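Local coordinates for protein polyhedrin (Orgyia pseudotsugata cypovirus 5, PDB 5A8U) that forms the crystalline matrix of viral occlusion bodies (polyhedra), which protect virus particles from the outside environment until insect larvae ingest them, at residues S24-G29 / V194-V199; N67-D72 / T222-Y227; T123-F128 / D155-K160. One frame throughout, in Å; residues are numbered along the deposited sequence.

Contact 1. Residues S24-G29 / V194-V199; sequences SSSNSG and VYRYRV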
loop_
_atom_site.group_PDB
_atom_site.type_symbol
_atom_site.label_atom_id
_atom_site.label_comp_id
_atom_site.label_asym_id
_atom_site.label_seq_id
_atom_site.Cartn_x
_atom_site.Cartn_y
_atom_site.Cartn_z
ATOM N N SER A 24 22.298 -10.511 -11.551
ATOM C CA SER A 24 22.603 -11.307 -10.362
ATOM C C SER A 24 22.880 -10.482 -9.113
ATOM O O SER A 24 22.922 -11.044 -8.018
ATOM C CB SER A 24 23.814 -12.222 -10.611
ATOM O OG SER A 24 23.551 -13.167 -11.629
ATOM N N SER A 25 23.086 -9.170 -9.273
ATOM C CA SER A 25 23.395 -8.285 -8.138
ATOM C C SER A 25 22.148 -8.087 -7.296
ATOM O O SER A 25 21.069 -7.895 -7.846
ATOM C CB SER A 25 23.881 -6.913 -8.623
ATOM O OG SER A 25 24.051 -6.009 -7.530
ATOM N N SER A 26 22.296 -8.131 -5.970
ATOM C CA SER A 26 21.173 -7.850 -5.097
ATOM C C SER A 26 20.676 -6.425 -5.282
ATOM O O SER A 26 19.610 -6.091 -4.805
ATOM C CB SER A 26 21.536 -8.071 -3.621
ATOM O OG SER A 26 21.836 -9.432 -3.368
ATOM N N ASN A 27 21.451 -5.584 -5.962
ATOM C CA ASN A 27 21.028 -4.205 -6.189
ATOM C C ASN A 27 20.502 -3.914 -7.600
ATOM O O ASN A 27 20.187 -2.768 -7.928
ATOM C CB ASN A 27 22.141 -3.242 -5.783
ATOM C CG ASN A 27 22.368 -3.255 -4.291
ATOM O OD1 ASN A 27 23.460 -3.581 -3.812
ATOM N ND2 ASN A 27 21.321 -2.932 -3.540
ATOM N N SER A 28 20.389 -4.964 -8.414
ATOM C CA SER A 28 19.648 -4.871 -9.672
ATOM C C SER A 28 18.166 -5.038 -9.379
ATOM O O SER A 28 17.770 -5.300 -8.241
ATOM C CB SER A 28 20.092 -5.969 -10.639
ATOM O OG SER A 28 19.755 -7.251 -10.134
ATOM N N GLY A 29 17.344 -4.890 -10.407
ATOM C CA GLY A 29 15.914 -5.023 -10.230
ATOM C C GLY A 29 15.354 -6.380 -10.600
ATOM O O GLY A 29 15.821 -7.027 -11.535
ATOM N N VAL A 194 7.612 -12.878 -4.638
ATOM C CA VAL A 194 8.718 -13.270 -5.511
ATOM C C VAL A 194 10.016 -12.870 -4.813
ATOM O O VAL A 194 10.100 -11.813 -4.190
ATOM C CB VAL A 194 8.598 -12.563 -6.866
ATOM C CG1 VAL A 194 9.910 -12.613 -7.688
ATOM C CG2 VAL A 194 7.408 -13.112 -7.653
ATOM N N TYR A 195 11.012 -13.734 -4.919
ATOM C CA TYR A 195 12.228 -13.615 -4.142
ATOM C C TYR A 195 13.502 -13.650 -4.983
ATOM O O TYR A 195 13.616 -14.414 -5.931
ATOM C CB TYR A 195 12.288 -14.768 -3.120
ATOM C CG TYR A 195 11.138 -14.776 -2.136
ATOM C CD1 TYR A 195 9.953 -15.435 -2.434
ATOM C CD2 TYR A 195 11.245 -14.131 -0.907
ATOM C CE1 TYR A 195 8.898 -15.450 -1.540
ATOM C CE2 TYR A 195 10.210 -14.147 -0.001
ATOM C CZ TYR A 195 9.040 -14.808 -0.316
ATOM O OH TYR A 195 7.997 -14.835 0.566
ATOM N N ARG A 196 14.464 -12.825 -4.581
ATOM C CA ARG A 196 15.796 -12.777 -5.166
ATOM C C ARG A 196 16.509 -14.121 -5.099
ATOM O O ARG A 196 16.543 -14.771 -4.042
ATOM C CB ARG A 196 16.599 -11.718 -4.391
ATOM C CG ARG A 196 18.114 -11.783 -4.495
ATOM C CD ARG A 196 18.618 -11.309 -5.828
ATOM N NE ARG A 196 18.136 -9.974 -6.198
ATOM C CZ ARG A 196 18.368 -9.434 -7.388
ATOM N NH1 ARG A 196 19.070 -10.127 -8.280
ATOM N NH2 ARG A 196 17.908 -8.229 -7.696
ATOM N N TYR A 197 17.108 -14.534 -6.219
ATOM C CA TYR A 197 18.066 -15.624 -6.186
ATOM C C TYR A 197 19.367 -15.104 -5.584
ATOM O O TYR A 197 19.931 -14.089 -6.022
ATOM C CB TYR A 197 18.349 -16.148 -7.595
ATOM C CG TYR A 197 19.395 -17.234 -7.626
ATOM C CD1 TYR A 197 19.145 -18.467 -7.059
ATOM C CD2 TYR A 197 20.640 -17.011 -8.212
ATOM C CE1 TYR A 197 20.108 -19.477 -7.080
ATOM C CE2 TYR A 197 21.612 -18.008 -8.248
ATOM C CZ TYR A 197 21.334 -19.238 -7.676
ATOM O OH TYR A 197 22.276 -20.243 -7.715
ATOM N N ARG A 198 19.840 -15.797 -4.570
ATOM C CA ARG A 198 21.043 -15.365 -3.865
ATOM C C ARG A 198 22.216 -16.204 -4.323
ATOM O O ARG A 198 22.082 -17.417 -4.517
ATOM C CB ARG A 198 20.825 -15.506 -2.367
ATOM C CG ARG A 198 19.875 -14.443 -1.792
ATOM C CD ARG A 198 20.606 -13.120 -1.527
ATOM N NE ARG A 198 21.654 -13.318 -0.527
ATOM C CZ ARG A 198 22.961 -13.336 -0.784
ATOM N NH1 ARG A 198 23.422 -13.107 -2.012
ATOM N NH2 ARG A 198 23.812 -13.575 0.205
ATOM N N VAL A 199 23.373 -15.570 -4.490
ATOM C CA VAL A 199 24.563 -16.294 -4.944
ATOM C C VAL A 199 25.475 -16.682 -3.779
ATOM O O VAL A 199 26.572 -17.212 -3.977
ATOM C CB VAL A 199 25.363 -15.481 -5.992
ATOM C CG1 VAL A 199 24.546 -15.338 -7.259
ATOM C CG2 VAL A 199 25.741 -14.105 -5.445
HETATM O O HOH W 1 20.693 -12.652 -8.030
HETATM O O HOH W 2 21.705 -12.352 -6.293
HETATM O O HOH W 3 22.490 -11.827 -4.319
#
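Ser25 O is the oxygen around which the turn and the Arg196 guanidinium meet. Two groups of Ser28 donate to it: the hydroxyl OG, lying in the carbonyl plane at 2.7 Å from Ser25 O, and the backbone nitrogen, whose bond closes a type I turn from Ser25 to Ser28. The Ser28 hydroxyl gets there by sitting between its own backbone N and carbonyl carbon (chi1 65°), which folds it back into the turn. At the start of the same turn Ser25 OG accepts from Asn27 N with an N-H...O angle of 160°.

The guanidinium of Arg196 lies against this knot. Ser25 O comes over one of its faces, 3.0 Å from Arg196 NH1, and Ser26 CA covers the rim of that same face. The angle is too poor for a hydrogen bond, so the attraction is probably the general one between a carbonyl dipole and a cation. Ser28 O approaches near the plane, 3.0 Å from Arg196 NH2, but is also badly aligned. Clear hydrogen bonds come from outside the two segments: NE to Thr51 O and NH1 to Arg23 O.

Water also lies between the segments, but less certainly. The molecules modelled between Ser24 O and Tyr197 O are too close together to be occupied at the same time, so a bridge from Arg196 NH1 to these carbonyls is doubtful in detail. Another water, perhaps only partly occupied, lies between Ser26 OG and Arg198 NH1. Ser26 OG also bonds to Glu204 OE1, and the other terminal nitrogen of Arg198, NH2, to Thr202 O.

This is an arginine near the end of strand 189-195 laid against a type I turn that carries an ST turn, joining that part of the chain to the loop between helix 6-21 and strand 30-37.

Contact 2. Residues N67-D72 / T222-Y227; sequences NYMNPD and TFSTAY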
loop_
_atom_site.group_PDB
_atom_site.type_symbol
_atom_site.label_atom_id
_atom_site.label_comp_id
_atom_site.label_asym_id
_atom_site.label_seq_id
_atom_site.Cartn_x
_atom_site.Cartn_y
_atom_site.Cartn_z
ATOM N N ASN A 67 -11.028 1.517 -13.414
ATOM C CA ASN A 67 -10.982 1.612 -11.957
ATOM C C ASN A 67 -10.324 2.917 -11.520
ATOM O O ASN A 67 -9.996 3.752 -12.363
ATOM C CB ASN A 67 -10.251 0.391 -11.385
ATOM C CG ASN A 67 -8.844 0.260 -11.904
ATOM O OD1 ASN A 67 -8.096 1.230 -11.955
ATOM N ND2 ASN A 67 -8.478 -0.947 -12.297
ATOM N N TYR A 68 -10.126 3.097 -10.217
ATOM C CA TYR A 68 -9.590 4.366 -9.742
ATOM C C TYR A 68 -8.166 4.627 -10.226
ATOM O O TYR A 68 -7.727 5.791 -10.318
ATOM C CB TYR A 68 -9.701 4.485 -8.211
ATOM C CG TYR A 68 -8.880 3.498 -7.402
ATOM C CD1 TYR A 68 -7.541 3.743 -7.129
ATOM C CD2 TYR A 68 -9.459 2.331 -6.886
ATOM C CE1 TYR A 68 -6.789 2.855 -6.389
ATOM C CE2 TYR A 68 -8.709 1.435 -6.128
ATOM C CZ TYR A 68 -7.375 1.706 -5.887
ATOM O OH TYR A 68 -6.613 0.837 -5.135
ATOM N N MET A 69 -7.449 3.549 -10.541
ATOM C CA MET A 69 -6.066 3.656 -11.004
ATOM C C MET A 69 -6.036 3.993 -12.490
ATOM O O MET A 69 -5.247 4.825 -12.931
ATOM C CB MET A 69 -5.326 2.334 -10.751
ATOM C CG MET A 69 -3.813 2.392 -10.988
ATOM S SD MET A 69 -2.952 3.406 -9.755
ATOM C CE MET A 69 -3.336 2.488 -8.267
ATOM N N ASN A 70 -6.893 3.327 -13.255
ATOM C CA ASN A 70 -6.958 3.519 -14.699
ATOM C C ASN A 70 -8.391 3.729 -15.151
ATOM O O ASN A 70 -9.084 2.776 -15.495
ATOM C CB ASN A 70 -6.368 2.298 -15.393
ATOM C CG ASN A 70 -4.924 2.094 -15.022
ATOM O OD1 ASN A 70 -4.111 3.000 -15.212
ATOM N ND2 ASN A 70 -4.595 0.922 -14.469
ATOM N N PRO A 71 -8.853 4.986 -15.121
ATOM C CA PRO A 71 -10.187 5.324 -15.636
ATOM C C PRO A 71 -10.254 5.094 -17.132
ATOM O O PRO A 71 -9.215 4.948 -17.783
ATOM C CB PRO A 71 -10.301 6.828 -15.351
ATOM C CG PRO A 71 -9.266 7.109 -14.277
ATOM C CD PRO A 71 -8.144 6.158 -14.578
ATOM N N ASP A 72 -11.459 5.054 -17.682
ATOM C CA ASP A 72 -11.553 4.895 -19.121
ATOM C C ASP A 72 -11.301 6.253 -19.792
ATOM O O ASP A 72 -10.972 7.241 -19.126
ATOM C CB ASP A 72 -12.901 4.274 -19.545
ATOM C CG ASP A 72 -14.079 5.210 -19.353
ATOM O OD1 ASP A 72 -13.877 6.415 -19.071
ATOM O OD2 ASP A 72 -15.233 4.740 -19.516
ATOM N N THR A 222 4.897 1.385 -8.195
ATOM C CA THR A 222 4.236 0.389 -9.040
ATOM C C THR A 222 3.664 1.066 -10.278
ATOM O O THR A 222 2.836 1.969 -10.174
ATOM C CB THR A 222 3.095 -0.314 -8.276
ATOM O OG1 THR A 222 3.611 -0.853 -7.053
ATOM C CG2 THR A 222 2.475 -1.447 -9.122
ATOM N N PHE A 223 4.111 0.633 -11.447
ATOM C CA PHE A 223 3.614 1.182 -12.696
ATOM C C PHE A 223 2.283 0.533 -13.052
ATOM O O PHE A 223 2.106 -0.682 -12.908
ATOM C CB PHE A 223 4.604 0.932 -13.829
ATOM C CG PHE A 223 4.032 1.217 -15.188
ATOM C CD1 PHE A 223 4.049 2.506 -15.702
ATOM C CD2 PHE A 223 3.418 0.209 -15.925
ATOM C CE1 PHE A 223 3.485 2.776 -16.951
ATOM C CE2 PHE A 223 2.865 0.475 -17.170
ATOM C CZ PHE A 223 2.903 1.753 -17.683
ATOM N N SER A 224 1.343 1.337 -13.532
ATOM C CA SER A 224 0.124 0.748 -14.036
ATOM C C SER A 224 -0.487 1.591 -15.138
ATOM O O SER A 224 -0.504 2.821 -15.062
ATOM C CB SER A 224 -0.891 0.585 -12.902
ATOM O OG SER A 224 -2.057 -0.054 -13.397
ATOM N N THR A 225 -1.002 0.921 -16.157
ATOM C CA THR A 225 -1.836 1.602 -17.148
ATOM C C THR A 225 -2.699 0.560 -17.827
ATOM O O THR A 225 -2.515 -0.641 -17.613
ATOM C CB THR A 225 -1.006 2.361 -18.223
ATOM O OG1 THR A 225 -1.876 3.259 -18.931
ATOM C CG2 THR A 225 -0.367 1.397 -19.212
ATOM N N ALA A 226 -3.651 1.019 -18.629
ATOM C CA ALA A 226 -4.381 0.108 -19.498
ATOM C C ALA A 226 -4.150 0.537 -20.933
ATOM O O ALA A 226 -4.106 1.735 -21.229
ATOM C CB ALA A 226 -5.865 0.118 -19.174
ATOM N N TYR A 227 -3.993 -0.451 -21.807
ATOM C CA TYR A 227 -3.748 -0.228 -23.225
ATOM C C TYR A 227 -4.899 -0.798 -24.046
ATOM O O TYR A 227 -5.493 -1.816 -23.679
ATOM C CB TYR A 227 -2.443 -0.907 -23.667
ATOM C CG TYR A 227 -1.211 -0.117 -23.321
ATOM C CD1 TYR A 227 -0.907 1.041 -24.025
ATOM C CD2 TYR A 227 -0.364 -0.511 -22.297
ATOM C CE1 TYR A 227 0.216 1.808 -23.720
ATOM C CE2 TYR A 227 0.776 0.244 -21.983
ATOM C CZ TYR A 227 1.052 1.405 -22.699
ATOM O OH TYR A 227 2.159 2.187 -22.417
#
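Asn70 and Ser224 supply the one hydrogen bond across the pair. Asn70 ND2 gives a proton to Ser224 OG at 2.9 Å, nearly straight (163°), with the hydroxyl oxygen almost exactly in the amide plane. Both groups are engaged twice, since ND2 also binds Gln44 OE1 and Ser224 OG bonds to Val45 O; the amide's rotation is thereby well defined in a buried setting.

Van der Waals contacts flank this bond. The other end of the amide, Asn70 OD1, rests 3.3 Å from Thr225 CA, and Asn70 CB faces Ala226 CB at 4.4 Å. Met69 sends CG, anti to its backbone N (chi1 -171°), to within 3.9 Å of Ser224 OG.

Bonds inside 67-72 set the asparagine up. Asn67 OD1 accepts from Asn70 N at 2.7 Å and, weakly, from Met69 N, while Asn67 N returns a bond to Asn70 O. In the assembly, Gln61 NE2 of the second subunit reaches both Met69 O and Ser224 O, clasping the two segments together.

An Asx motif thus presents a side-chain amide to strand 223-227, an outermost strand of the chain's larger antiparallel sheet.

Contact 3. Residues T123-F128 / D155-K160; sequences TRLRFF and DIINSK
Leu125 N donates to Asp155 O at 3.0 Å, along a lone pair in the carbonyl plane, and this is the direct backbone hydrogen bond of the contact. CA-H...O contacts reinforce it: Arg124 CA to the same Asp155 O at 3.3 Å, and Ile156 CA to Thr123 O at 3.5 Å, the latter almost linear. A water that accepts from Asn158 N also lies close to Thr123 O.

The charged contact is looser. Arg126 NE is 3.9 Å from Asp155 OD2, a long salt bridge in which guanidinium and carboxylate planes stand 84° apart. The acid's closer partners are Arg134 at OD1 and Ala152 N at OD2; a second water donates to OD2 and accepts weakly from Arg124 NE. Arg126 itself is held by Glu193 and Asn151.

On the apolar side, Ile157 CD1 packs 3.6 Å from Leu125 CB: Ile157 CG1 sits between its backbone N and carbonyl carbon (chi1 52°) and, with chi2 extended, CD1 reaches across to the leucine. Ile156 CD1 touches Arg124 CG at 4.0 Å.

A loop segment is thereby pinned beside 124-128, an outer strand of the three-stranded antiparallel sheet with 189-195 and 53-58.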
loop_
_atom_site.group_PDB
_atom_site.type_symbol
_atom_site.label_atom_id
_atom_site.label_comp_id
_atom_site.label_asym_id
_atom_site.label_seq_id
_atom_site.Cartn_x
_atom_site.Cartn_y
_atom_site.Cartn_z
ATOM N N THR A 123 8.625 -18.804 -5.811
ATOM C CA THR A 123 7.535 -17.910 -6.190
ATOM C C THR A 123 6.189 -18.424 -5.690
ATOM O O THR A 123 5.861 -19.600 -5.884
ATOM C CB THR A 123 7.497 -17.755 -7.724
ATOM O OG1 THR A 123 8.722 -17.142 -8.157
ATOM C CG2 THR A 123 6.311 -16.912 -8.154
ATOM N N ARG A 124 5.416 -17.537 -5.061
ATOM C CA ARG A 124 4.021 -17.834 -4.701
ATOM C C ARG A 124 3.050 -16.966 -5.474
ATOM O O ARG A 124 3.223 -15.751 -5.543
ATOM C CB ARG A 124 3.786 -17.583 -3.209
ATOM C CG ARG A 124 4.426 -18.620 -2.318
ATOM C CD ARG A 124 4.402 -18.149 -0.871
ATOM N NE ARG A 124 4.652 -19.229 0.077
ATOM C CZ ARG A 124 4.994 -19.033 1.346
ATOM N NH1 ARG A 124 5.170 -17.797 1.802
ATOM N NH2 ARG A 124 5.181 -20.071 2.150
ATOM N N LEU A 125 1.995 -17.583 -6.005
ATOM C CA LEU A 125 0.892 -16.831 -6.585
ATOM C C LEU A 125 -0.346 -17.388 -5.910
ATOM O O LEU A 125 -0.632 -18.584 -6.028
ATOM C CB LEU A 125 0.813 -17.028 -8.105
ATOM C CG LEU A 125 -0.394 -16.389 -8.817
ATOM C CD1 LEU A 125 -0.521 -14.871 -8.585
ATOM C CD2 LEU A 125 -0.383 -16.734 -10.317
ATOM N N ARG A 126 -1.065 -16.549 -5.171
ATOM C CA ARG A 126 -2.248 -17.037 -4.468
ATOM C C ARG A 126 -3.531 -16.517 -5.080
ATOM O O ARG A 126 -3.659 -15.315 -5.338
ATOM C CB ARG A 126 -2.237 -16.593 -2.996
ATOM C CG ARG A 126 -0.979 -16.966 -2.196
ATOM C CD ARG A 126 -1.187 -16.658 -0.709
ATOM N NE ARG A 126 0.036 -16.773 0.093
ATOM C CZ ARG A 126 0.868 -15.767 0.340
ATOM N NH1 ARG A 126 0.625 -14.550 -0.162
ATOM N NH2 ARG A 126 1.953 -15.970 1.087
ATOM N N PHE A 127 -4.501 -17.408 -5.275
ATOM C CA PHE A 127 -5.820 -16.994 -5.765
ATOM C C PHE A 127 -6.866 -16.977 -4.661
ATOM O O PHE A 127 -6.879 -17.855 -3.793
ATOM C CB PHE A 127 -6.279 -17.917 -6.893
ATOM C CG PHE A 127 -5.600 -17.635 -8.197
ATOM C CD1 PHE A 127 -5.889 -16.469 -8.889
ATOM C CD2 PHE A 127 -4.681 -18.524 -8.733
ATOM C CE1 PHE A 127 -5.273 -16.177 -10.089
ATOM C CE2 PHE A 127 -4.051 -18.242 -9.954
ATOM C CZ PHE A 127 -4.350 -17.063 -10.630
ATOM N N PHE A 128 -7.726 -15.964 -4.706
ATOM C CA PHE A 128 -8.825 -15.801 -3.764
ATOM C C PHE A 128 -10.060 -15.496 -4.590
ATOM O O PHE A 128 -9.967 -15.060 -5.737
ATOM C CB PHE A 128 -8.562 -14.620 -2.807
ATOM C CG PHE A 128 -7.261 -14.733 -2.047
ATOM C CD1 PHE A 128 -6.059 -14.366 -2.645
ATOM C CD2 PHE A 128 -7.247 -15.209 -0.747
ATOM C CE1 PHE A 128 -4.864 -14.480 -1.957
ATOM C CE2 PHE A 128 -6.057 -15.314 -0.048
ATOM C CZ PHE A 128 -4.867 -14.957 -0.655
ATOM N N ASP A 155 0.374 -22.838 -4.447
ATOM C CA ASP A 155 0.823 -21.462 -4.625
ATOM C C ASP A 155 2.166 -21.465 -5.345
ATOM O O ASP A 155 2.556 -20.480 -5.939
ATOM C CB ASP A 155 1.022 -20.768 -3.273
ATOM C CG ASP A 155 -0.242 -20.703 -2.447
ATOM O OD1 ASP A 155 -1.351 -20.876 -2.997
ATOM O OD2 ASP A 155 -0.112 -20.446 -1.235
ATOM N N ILE A 156 2.887 -22.578 -5.247
ATOM C CA ILE A 156 4.214 -22.698 -5.822
ATOM C C ILE A 156 4.019 -23.035 -7.285
ATOM O O ILE A 156 3.910 -24.207 -7.655
ATOM C CB ILE A 156 5.035 -23.792 -5.106
ATOM C CG1 ILE A 156 5.175 -23.439 -3.615
ATOM C CG2 ILE A 156 6.417 -23.915 -5.730
ATOM C CD1 ILE A 156 5.955 -22.143 -3.380
ATOM N N ILE A 157 3.978 -21.998 -8.110
ATOM C CA ILE A 157 3.600 -22.154 -9.507
ATOM C C ILE A 157 4.760 -22.381 -10.457
ATOM O O ILE A 157 4.532 -22.567 -11.653
ATOM C CB ILE A 157 2.826 -20.925 -10.020
ATOM C CG1 ILE A 157 3.603 -19.643 -9.730
ATOM C CG2 ILE A 157 1.410 -20.906 -9.439
ATOM C CD1 ILE A 157 3.083 -18.457 -10.549
ATOM N N ASN A 158 5.989 -22.370 -9.942
ATOM C CA ASN A 158 7.171 -22.418 -10.792
ATOM C C ASN A 158 7.079 -23.446 -11.917
ATOM O O ASN A 158 7.359 -23.142 -13.077
ATOM C CB ASN A 158 8.443 -22.672 -9.969
ATOM C CG ASN A 158 9.691 -22.612 -10.821
ATOM O OD1 ASN A 158 9.844 -21.714 -11.648
ATOM N ND2 ASN A 158 10.584 -23.569 -10.633
ATOM N N SER A 159 6.682 -24.667 -11.591
ATOM C CA SER A 159 6.718 -25.716 -12.616
ATOM C C SER A 159 5.737 -25.469 -13.767
ATOM O O SER A 159 5.960 -25.957 -14.879
ATOM C CB SER A 159 6.545 -27.119 -12.009
ATOM O OG SER A 159 5.262 -27.294 -11.439
ATOM N N LYS A 160 4.674 -24.703 -13.517
ATOM C CA LYS A 160 3.713 -24.355 -14.576
ATOM C C LYS A 160 4.122 -23.105 -15.370
ATOM O O LYS A 160 3.515 -22.783 -16.388
ATOM C CB LYS A 160 2.317 -24.126 -13.983
ATOM C CG LYS A 160 1.602 -25.382 -13.496
ATOM C CD LYS A 160 0.178 -25.029 -13.075
ATOM C CE LYS A 160 -0.733 -26.262 -13.062
ATOM N NZ LYS A 160 -2.190 -25.905 -13.055
HETATM O O HOH W 4 7.079 -21.310 -7.503
HETATM O O HOH W 5 2.551 -21.434 -0.322
#

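In the fold
Along the chain the segments run 24-29, 67-72, 123-128, 155-160, 194-199 and 222-227, so those of contacts 1 and 2 alternate (centres 28 Å apart), and both halves of contact 3 fall within the span each of them closes. Contacts 1 and 3 share the three-stranded sheet, where 189-195 and 124-128 are neighbours; their centres are 19 Å apart, yet Val194 CG2 meets Thr123 CG2 at 4.0 Å. Contact 2 belongs to the six-stranded sheet, across the chain's centre from contact 3, the nearest atoms of the two being about 14 Å apart. Contacts 1 and 2 reach the second subunit and contacts 1, 2 and 3 the third, so each joins distant chain segments close to interfaces of the trimer.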